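Local coordinates for protein rhamnosidase B (Bacillus sp., PDB 2OKX) that probably hydrolyses terminal alpha-L-rhamnose from its substrates, as a glycoside hydrolase family 78 alpha-L-rhamnosidase, at residues Asn238-Leu252 / Ala296-His310. Residues are numbered along the deposited sequence; the frame is centred on the assembly and turned at random.
Sequences NPVSYCGYVATILTL and AGEHLVLVDITSSDH
Leu302 reaches across to two residues of the neighbouring strand, its CD1 pressing on Ala247 CB at a tight 3.5 Å while its CD2 lies over one face of the Tyr245 ring, offset toward the rim. Farther along the same face, Ile249 CD1 meets Leu300 CD1 end to end, 3.4 Å apart and again closer than usual for carbons. On the opposite face of the sheet, Val246 CG2 packs on Ile305 CG2 at 3.7 Å, the two side chains crossing at about a right angle, and helix 225-229 adds Leu225 against Val246. The frame is an antiparallel pair within the D2 region of the rhamnosidase: strands 245-252 and 297-304 run at 152° between their directions, tied by backbone bonds from Val246–Val303 to Leu252–Gly297. The ladder is interrupted around Gly244 and Ile305, where Asp304 OD2 closes an Asx turn by accepting from Thr306 N at 2.9 Å, above the carboxylate plane, and takes Thr306 OG1 on its syn lone pair. That hydroxyl oxygen in turn accepts from Gly244 N (3.2 Å), linking the turn to the other strand; Asp304 OD1 is held by Ser269 and Tyr364. Pairing then resumes between 240-242 and 307-309. Here Tyr242 holds its CG between backbone N and carbonyl carbon (chi1 45°), which carries the ring across to Asp309. Its OH gives a 2.6 Å bond to Asp309 OD2, on the anti lone pair; the carboxylate's other oxygen, OD1, forms a salt bridge with Arg267.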
loop_
_atom_site.group_PDB
_atom_site.type_symbol
_atom_site.label_atom_id
_atom_site.label_comp_id
_atom_site.label_asym_id
_atom_site.label_seq_id
_atom_site.Cartn_x
_atom_site.Cartn_y
_atom_site.Cartn_z
ATOM N N ASN A 238 -13.904 6.796 -3.785
ATOM C CA ASN A 238 -14.544 7.104 -2.516
ATOM C C ASN A 238 -15.429 5.923 -2.165
ATOM O O ASN A 238 -15.872 5.187 -3.044
ATOM C CB ASN A 238 -15.427 8.350 -2.623
ATOM C CG ASN A 238 -14.644 9.597 -2.946
ATOM O OD1 ASN A 238 -13.642 9.902 -2.296
ATOM N ND2 ASN A 238 -15.106 10.342 -3.945
ATOM N N PRO A 239 -15.680 5.711 -0.872
ATOM C CA PRO A 239 -16.536 4.595 -0.480
ATOM C C PRO A 239 -17.960 4.855 -0.968
ATOM O O PRO A 239 -18.407 6.000 -0.995
ATOM C CB PRO A 239 -16.473 4.626 1.045
ATOM C CG PRO A 239 -15.136 5.225 1.329
ATOM C CD PRO A 239 -15.035 6.323 0.303
ATOM N N VAL A 240 -18.657 3.805 -1.378
ATOM C CA VAL A 240 -20.049 3.951 -1.790
ATOM C C VAL A 240 -20.811 2.890 -1.021
ATOM O O VAL A 240 -20.225 1.915 -0.553
ATOM C CB VAL A 240 -20.274 3.708 -3.310
ATOM C CG1 VAL A 240 -19.435 4.665 -4.126
ATOM C CG2 VAL A 240 -19.964 2.264 -3.670
ATOM N N SER A 241 -22.110 3.091 -0.861
ATOM C CA SER A 241 -22.931 2.105 -0.179
ATOM C C SER A 241 -24.055 1.745 -1.133
ATOM O O SER A 241 -24.517 2.588 -1.904
ATOM C CB SER A 241 -23.503 2.672 1.118
ATOM O OG SER A 241 -22.477 2.902 2.070
ATOM N N TYR A 242 -24.463 0.486 -1.114
ATOM C CA TYR A 242 -25.550 0.042 -1.969
ATOM C C TYR A 242 -26.446 -0.909 -1.211
ATOM O O TYR A 242 -26.026 -1.554 -0.251
ATOM C CB TYR A 242 -25.027 -0.629 -3.251
ATOM C CG TYR A 242 -23.893 -1.611 -3.055
ATOM C CD1 TYR A 242 -22.579 -1.258 -3.374
ATOM C CD2 TYR A 242 -24.129 -2.889 -2.546
ATOM C CE1 TYR A 242 -21.523 -2.156 -3.188
ATOM C CE2 TYR A 242 -23.081 -3.791 -2.356
ATOM C CZ TYR A 242 -21.782 -3.415 -2.679
ATOM O OH TYR A 242 -20.744 -4.301 -2.480
ATOM N N CYS A 243 -27.696 -0.978 -1.652
ATOM C CA CYS A 243 -28.691 -1.835 -1.036
ATOM C C CYS A 243 -29.193 -2.806 -2.098
ATOM O O CYS A 243 -29.616 -2.391 -3.173
ATOM C CB CYS A 243 -29.851 -0.980 -0.523
ATOM S SG CYS A 243 -31.187 -1.913 0.236
ATOM N N GLY A 244 -29.139 -4.098 -1.800
ATOM C CA GLY A 244 -29.593 -5.081 -2.764
ATOM C C GLY A 244 -29.121 -6.483 -2.446
ATOM O O GLY A 244 -28.585 -6.741 -1.364
ATOM N N TYR A 245 -29.319 -7.394 -3.394
ATOM C CA TYR A 245 -28.922 -8.786 -3.208
ATOM C C TYR A 245 -28.212 -9.349 -4.426
ATOM O O TYR A 245 -28.204 -8.751 -5.500
ATOM C CB TYR A 245 -30.138 -9.692 -2.984
ATOM C CG TYR A 245 -31.103 -9.280 -1.905
ATOM C CD1 TYR A 245 -32.054 -8.286 -2.131
ATOM C CD2 TYR A 245 -31.086 -9.910 -0.663
ATOM C CE1 TYR A 245 -32.970 -7.932 -1.140
ATOM C CE2 TYR A 245 -31.993 -9.565 0.332
ATOM C CZ TYR A 245 -32.929 -8.578 0.087
ATOM O OH TYR A 245 -33.815 -8.236 1.080
ATOM N N VAL A 246 -27.614 -10.516 -4.232
ATOM C CA VAL A 246 -26.989 -11.251 -5.317
ATOM C C VAL A 246 -27.931 -12.439 -5.396
ATOM O O VAL A 246 -28.300 -13.000 -4.364
ATOM C CB VAL A 246 -25.579 -11.762 -4.968
ATOM C CG1 VAL A 246 -25.183 -12.878 -5.937
ATOM C CG2 VAL A 246 -24.579 -10.623 -5.064
ATOM N N ALA A 247 -28.329 -12.827 -6.601
ATOM C CA ALA A 247 -29.247 -13.950 -6.729
ATOM C C ALA A 247 -28.861 -14.921 -7.832
ATOM O O ALA A 247 -28.360 -14.524 -8.885
ATOM C CB ALA A 247 -30.662 -13.436 -6.965
ATOM N N THR A 248 -29.103 -16.200 -7.572
ATOM C CA THR A 248 -28.810 -17.247 -8.533
ATOM C C THR A 248 -29.706 -18.446 -8.254
ATOM O O THR A 248 -30.145 -18.663 -7.118
ATOM C CB THR A 248 -27.338 -17.712 -8.444
ATOM O OG1 THR A 248 -27.031 -18.547 -9.570
ATOM C CG2 THR A 248 -27.104 -18.503 -7.162
ATOM N N ILE A 249 -29.979 -19.218 -9.299
ATOM C CA ILE A 249 -30.800 -20.412 -9.162
ATOM C C ILE A 249 -29.875 -21.616 -9.083
ATOM O O ILE A 249 -29.115 -21.886 -10.013
ATOM C CB ILE A 249 -31.745 -20.596 -10.367
ATOM C CG1 ILE A 249 -32.663 -19.381 -10.505
ATOM C CG2 ILE A 249 -32.571 -21.862 -10.187
ATOM C CD1 ILE A 249 -33.573 -19.172 -9.315
ATOM N N LEU A 250 -29.936 -22.328 -7.964
ATOM C CA LEU A 250 -29.119 -23.513 -7.749
ATOM C C LEU A 250 -29.951 -24.746 -8.076
ATOM O O LEU A 250 -30.966 -24.998 -7.431
ATOM C CB LEU A 250 -28.662 -23.577 -6.288
ATOM C CG LEU A 250 -27.969 -24.858 -5.821
ATOM C CD1 LEU A 250 -26.693 -25.068 -6.610
ATOM C CD2 LEU A 250 -27.665 -24.761 -4.333
ATOM N N THR A 251 -29.518 -25.512 -9.072
ATOM C CA THR A 251 -30.244 -26.711 -9.472
ATOM C C THR A 251 -29.447 -27.975 -9.190
ATOM O O THR A 251 -28.330 -28.140 -9.685
ATOM C CB THR A 251 -30.581 -26.687 -10.974
ATOM O OG1 THR A 251 -31.294 -25.487 -11.287
ATOM C CG2 THR A 251 -31.445 -27.883 -11.343
ATOM N N LEU A 252 -30.030 -28.860 -8.386
ATOM C CA LEU A 252 -29.396 -30.127 -8.042
ATOM C C LEU A 252 -30.005 -31.259 -8.861
ATOM O O LEU A 252 -31.225 -31.427 -8.885
ATOM C CB LEU A 252 -29.578 -30.438 -6.556
ATOM C CG LEU A 252 -28.646 -29.755 -5.557
ATOM C CD1 LEU A 252 -28.939 -30.277 -4.159
ATOM C CD2 LEU A 252 -27.199 -30.044 -5.928
ATOM N N ALA A 296 -33.447 -32.768 -4.643
ATOM C CA ALA A 296 -33.240 -32.504 -6.061
ATOM C C ALA A 296 -34.178 -31.399 -6.531
ATOM O O ALA A 296 -35.262 -31.222 -5.979
ATOM C CB ALA A 296 -33.478 -33.775 -6.870
ATOM N N GLY A 297 -33.757 -30.652 -7.547
ATOM C CA GLY A 297 -34.595 -29.584 -8.059
ATOM C C GLY A 297 -33.937 -28.218 -8.057
ATOM O O GLY A 297 -32.724 -28.091 -7.870
ATOM N N GLU A 298 -34.746 -27.187 -8.263
ATOM C CA GLU A 298 -34.249 -25.824 -8.298
ATOM C C GLU A 298 -34.443 -25.102 -6.972
ATOM O O GLU A 298 -35.433 -25.320 -6.273
ATOM C CB GLU A 298 -34.947 -25.045 -9.413
ATOM C CG GLU A 298 -34.639 -25.567 -10.801
ATOM C CD GLU A 298 -35.229 -24.701 -11.895
ATOM O OE1 GLU A 298 -34.937 -24.966 -13.079
ATOM O OE2 GLU A 298 -35.985 -23.759 -11.572
ATOM N N HIS A 299 -33.481 -24.249 -6.630
ATOM C CA HIS A 299 -33.539 -23.474 -5.395
ATOM C C HIS A 299 -33.027 -22.066 -5.648
ATOM O O HIS A 299 -31.984 -21.880 -6.279
ATOM C CB HIS A 299 -32.692 -24.119 -4.297
ATOM C CG HIS A 299 -33.085 -25.526 -3.972
ATOM N ND1 HIS A 299 -32.680 -26.605 -4.728
ATOM C CD2 HIS A 299 -33.840 -26.031 -2.968
ATOM C CE1 HIS A 299 -33.167 -27.715 -4.201
ATOM N NE2 HIS A 299 -33.874 -27.394 -3.133
ATOM N N LEU A 300 -33.765 -21.076 -5.158
ATOM C CA LEU A 300 -33.375 -19.688 -5.329
ATOM C C LEU A 300 -32.538 -19.270 -4.129
ATOM O O LEU A 300 -32.998 -19.338 -2.988
ATOM C CB LEU A 300 -34.617 -18.794 -5.441
ATOM C CG LEU A 300 -34.400 -17.281 -5.574
ATOM C CD1 LEU A 300 -33.539 -16.972 -6.787
ATOM C CD2 LEU A 300 -35.752 -16.586 -5.698
ATOM N N VAL A 301 -31.302 -18.863 -4.392
ATOM C CA VAL A 301 -30.407 -18.428 -3.327
ATOM C C VAL A 301 -30.301 -16.917 -3.392
ATOM O O VAL A 301 -30.019 -16.349 -4.448
ATOM C CB VAL A 301 -29.004 -19.047 -3.483
ATOM C CG1 VAL A 301 -28.091 -18.576 -2.351
ATOM C CG2 VAL A 301 -29.110 -20.560 -3.476
ATOM N N LEU A 302 -30.540 -16.263 -2.261
ATOM C CA LEU A 302 -30.486 -14.809 -2.201
ATOM C C LEU A 302 -29.504 -14.383 -1.113
ATOM O O LEU A 302 -29.659 -14.745 0.051
ATOM C CB LEU A 302 -31.882 -14.255 -1.891
ATOM C CG LEU A 302 -32.270 -12.909 -2.503
ATOM C CD1 LEU A 302 -32.418 -13.065 -4.003
ATOM C CD2 LEU A 302 -33.585 -12.428 -1.902
ATOM N N VAL A 303 -28.488 -13.622 -1.501
ATOM C CA VAL A 303 -27.486 -13.150 -0.551
ATOM C C VAL A 303 -27.610 -11.642 -0.407
ATOM O O VAL A 303 -27.461 -10.908 -1.381
ATOM C CB VAL A 303 -26.052 -13.484 -1.032
ATOM C CG1 VAL A 303 -25.029 -12.987 -0.010
ATOM C CG2 VAL A 303 -25.905 -14.989 -1.249
ATOM N N ASP A 304 -27.901 -11.178 0.799
ATOM C CA ASP A 304 -28.023 -9.742 1.030
ATOM C C ASP A 304 -26.619 -9.154 1.026
ATOM O O ASP A 304 -25.764 -9.592 1.793
ATOM C CB ASP A 304 -28.697 -9.470 2.378
ATOM C CG ASP A 304 -28.959 -7.990 2.616
ATOM O OD1 ASP A 304 -29.543 -7.658 3.663
ATOM O OD2 ASP A 304 -28.585 -7.163 1.760
ATOM N N ILE A 305 -26.380 -8.176 0.157
ATOM C CA ILE A 305 -25.067 -7.541 0.061
ATOM C C ILE A 305 -25.106 -6.064 0.448
ATOM O O ILE A 305 -24.141 -5.331 0.221
ATOM C CB ILE A 305 -24.488 -7.655 -1.368
ATOM C CG1 ILE A 305 -25.461 -7.039 -2.377
ATOM C CG2 ILE A 305 -24.201 -9.117 -1.697
ATOM C CD1 ILE A 305 -24.949 -7.028 -3.808
ATOM N N THR A 306 -26.222 -5.638 1.035
ATOM C CA THR A 306 -26.400 -4.249 1.460
ATOM C C THR A 306 -25.260 -3.866 2.395
ATOM O O THR A 306 -25.106 -4.453 3.465
ATOM C CB THR A 306 -27.735 -4.072 2.196
ATOM O OG1 THR A 306 -28.808 -4.430 1.315
ATOM C CG2 THR A 306 -27.914 -2.628 2.647
ATOM N N SER A 307 -24.470 -2.875 1.991
ATOM C CA SER A 307 -23.326 -2.464 2.795
ATOM C C SER A 307 -22.532 -1.334 2.160
ATOM O O SER A 307 -22.902 -0.786 1.125
ATOM C CB SER A 307 -22.380 -3.650 2.952
ATOM O OG SER A 307 -21.917 -4.059 1.670
ATOM N N SER A 308 -21.420 -1.007 2.806
ATOM C CA SER A 308 -20.498 0.000 2.315
ATOM C C SER A 308 -19.426 -0.817 1.601
ATOM O O SER A 308 -19.031 -1.872 2.087
ATOM C CB SER A 308 -19.868 0.769 3.480
ATOM O OG SER A 308 -18.946 1.730 2.996
ATOM N N ASP A 309 -18.964 -0.341 0.454
ATOM C CA ASP A 309 -17.948 -1.059 -0.307
ATOM C C ASP A 309 -16.942 -0.054 -0.855
ATOM O O ASP A 309 -17.271 0.747 -1.730
ATOM C CB ASP A 309 -18.608 -1.820 -1.468
ATOM C CG ASP A 309 -17.698 -2.881 -2.077
ATOM O OD1 ASP A 309 -16.464 -2.779 -1.926
ATOM O OD2 ASP A 309 -18.219 -3.815 -2.722
ATOM N N HIS A 310 -15.717 -0.088 -0.345
ATOM C CA HIS A 310 -14.697 0.845 -0.814
ATOM C C HIS A 310 -14.139 0.367 -2.152
ATOM O O HIS A 310 -13.605 1.151 -2.938
ATOM C CB HIS A 310 -13.559 0.950 0.205
ATOM C CG HIS A 310 -12.917 2.302 0.255
ATOM N ND1 HIS A 310 -12.855 3.140 -0.840
ATOM C CD2 HIS A 310 -12.306 2.961 1.267
ATOM C CE1 HIS A 310 -12.235 4.257 -0.502
ATOM N NE2 HIS A 310 -11.892 4.174 0.771
#